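Local structure of HP0420 homologue (Helicobacter felis, 3LW3) at residues G58-A63 with V84-P89. The protein is of unknown function but adopts a hotdog fold, a scaffold widely used by thioesterases and dehydratases acting on acyl thioesters, and assembles as a dimer. Sequence-based numbering, arbitrary orientation.
Sequences GFIVGA and VNLLAP
Val61, on the first turns of helix 57-72, meets both Val84 and Leu86 of strand 77-86 through a single methyl. Its CG2 lies 4.2 Å from Val84 CG2 and 4.3 Å from Leu86 CD1, thus spanning two residues whose side chains leave the same face of the strand. With Val61 CG1 anti to the backbone N (chi1 177°), CG2 stands anti to the carbonyl carbon and is the branch turned to the strand. On Val84, CG2 sits between backbone N and carbonyl carbon and makes the touch, the two valines approaching at a slant. The leucine fork works with both prongs: CD1 goes to Val61, while CD2 reaches Ile60 CG2 at 4.3 Å. Consecutive helix residues therefore share Leu86. All these contacts are between aliphatic groups at relaxed distances, and only 136 Å² is buried between the segments. Phe124 of the neighbouring strand 121-132 packs against both Ile60 and Val84, adding to the apolar layer. Met82 of the second subunit packs on Val61 and Val84, and Val84 and Asn85 pair with an antiparallel strand of that subunit, continuing the sheet across the interface. The helix axis runs 10.2 Å from the strand axis at closest approach, their directions 131° apart. This is the hotdog fold, a long central helix wrapped by a curved antiparallel sheet, here at its dimer-forming edge.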
loop_
_atom_site.group_PDB
_atom_site.type_symbol
_atom_site.label_atom_id
_atom_site.label_comp_id
_atom_site.label_asym_id
_atom_site.label_seq_id
_atom_site.Cartn_x
_atom_site.Cartn_y
_atom_site.Cartn_z
ATOM N N GLY B 58 -2.481 0.735 -4.758
ATOM C CA GLY B 58 -1.193 0.912 -4.105
ATOM C C GLY B 58 -1.088 2.261 -3.387
ATOM O O GLY B 58 -0.558 2.318 -2.270
ATOM N N PHE B 59 -1.577 3.342 -4.005
ATOM C CA PHE B 59 -1.541 4.658 -3.372
ATOM C C PHE B 59 -2.551 4.834 -2.202
ATOM O O PHE B 59 -2.227 5.457 -1.176
ATOM C CB PHE B 59 -1.588 5.752 -4.437
ATOM C CG PHE B 59 -0.350 5.732 -5.307
ATOM C CD1 PHE B 59 0.878 6.211 -4.798
ATOM C CD2 PHE B 59 -0.390 5.228 -6.597
ATOM C CE1 PHE B 59 2.037 6.178 -5.565
ATOM C CE2 PHE B 59 0.790 5.180 -7.357
ATOM C CZ PHE B 59 1.983 5.636 -6.845
ATOM N N ILE B 60 -3.747 4.262 -2.338
ATOM C CA ILE B 60 -4.730 4.331 -1.242
ATOM C C ILE B 60 -4.188 3.578 0.002
ATOM O O ILE B 60 -4.052 4.121 1.126
ATOM C CB ILE B 60 -6.068 3.752 -1.661
ATOM C CG1 ILE B 60 -6.679 4.550 -2.828
ATOM C CG2 ILE B 60 -7.008 3.613 -0.439
ATOM C CD1 ILE B 60 -6.662 6.041 -2.634
ATOM N N VAL B 61 -3.794 2.328 -0.208
ATOM C CA VAL B 61 -3.249 1.518 0.876
ATOM C C VAL B 61 -1.883 2.100 1.342
ATOM O O VAL B 61 -1.580 2.056 2.511
ATOM C CB VAL B 61 -3.178 0.073 0.454
ATOM C CG1 VAL B 61 -2.538 -0.764 1.561
ATOM C CG2 VAL B 61 -4.608 -0.406 0.060
ATOM N N GLY B 62 -1.081 2.625 0.426
ATOM C CA GLY B 62 0.236 3.201 0.746
ATOM C C GLY B 62 0.060 4.357 1.733
ATOM O O GLY B 62 0.758 4.426 2.730
ATOM N N ALA B 63 -0.927 5.234 1.483
ATOM C CA ALA B 63 -1.199 6.349 2.406
ATOM C C ALA B 63 -1.631 5.813 3.801
ATOM O O ALA B 63 -1.137 6.275 4.845
ATOM C CB ALA B 63 -2.269 7.250 1.820
ATOM N N VAL B 84 -7.974 -4.812 4.654
ATOM C CA VAL B 84 -8.418 -3.462 4.297
ATOM C C VAL B 84 -9.592 -3.503 3.323
ATOM O O VAL B 84 -9.699 -4.423 2.463
ATOM C CB VAL B 84 -7.277 -2.550 3.723
ATOM C CG1 VAL B 84 -6.091 -2.490 4.649
ATOM C CG2 VAL B 84 -6.871 -3.006 2.376
ATOM N N ASN B 85 -10.449 -2.499 3.462
ATOM C CA ASN B 85 -11.645 -2.316 2.612
ATOM C C ASN B 85 -11.541 -0.958 1.929
ATOM O O ASN B 85 -11.390 0.094 2.595
ATOM C CB ASN B 85 -12.931 -2.339 3.436
ATOM C CG ASN B 85 -13.148 -3.670 4.136
ATOM O OD1 ASN B 85 -13.538 -3.702 5.305
ATOM N ND2 ASN B 85 -12.892 -4.757 3.446
ATOM N N LEU B 86 -11.560 -0.999 0.603
ATOM C CA LEU B 86 -11.524 0.192 -0.222
ATOM C C LEU B 86 -12.972 0.471 -0.570
ATOM O O LEU B 86 -13.541 -0.151 -1.483
ATOM C CB LEU B 86 -10.635 0.007 -1.462
ATOM C CG LEU B 86 -9.133 -0.115 -1.148
ATOM C CD1 LEU B 86 -8.746 -1.361 -0.436
ATOM C CD2 LEU B 86 -8.258 0.004 -2.415
ATOM N N LEU B 87 -13.617 1.347 0.200
ATOM C CA LEU B 87 -15.088 1.471 0.132
ATOM C C LEU B 87 -15.637 2.176 -1.103
ATOM O O LEU B 87 -16.798 2.000 -1.469
ATOM C CB LEU B 87 -15.655 2.105 1.410
ATOM C CG LEU B 87 -15.267 1.381 2.699
ATOM C CD1 LEU B 87 -15.778 2.082 3.916
ATOM C CD2 LEU B 87 -15.866 -0.003 2.644
ATOM N N ALA B 88 -14.803 2.988 -1.737
ATOM C CA ALA B 88 -15.223 3.720 -2.918
ATOM C C ALA B 88 -14.003 4.122 -3.747
ATOM O O ALA B 88 -12.898 4.333 -3.155
ATOM C CB ALA B 88 -16.000 4.958 -2.506
ATOM N N PRO B 89 -14.201 4.248 -5.096
ATOM C CA PRO B 89 -13.106 4.677 -5.971
ATOM C C PRO B 89 -12.819 6.155 -5.752
ATOM O O PRO B 89 -13.732 6.940 -5.595
ATOM C CB PRO B 89 -13.657 4.451 -7.388
ATOM C CG PRO B 89 -15.116 4.563 -7.242
ATOM C CD PRO B 89 -15.408 3.910 -5.882
#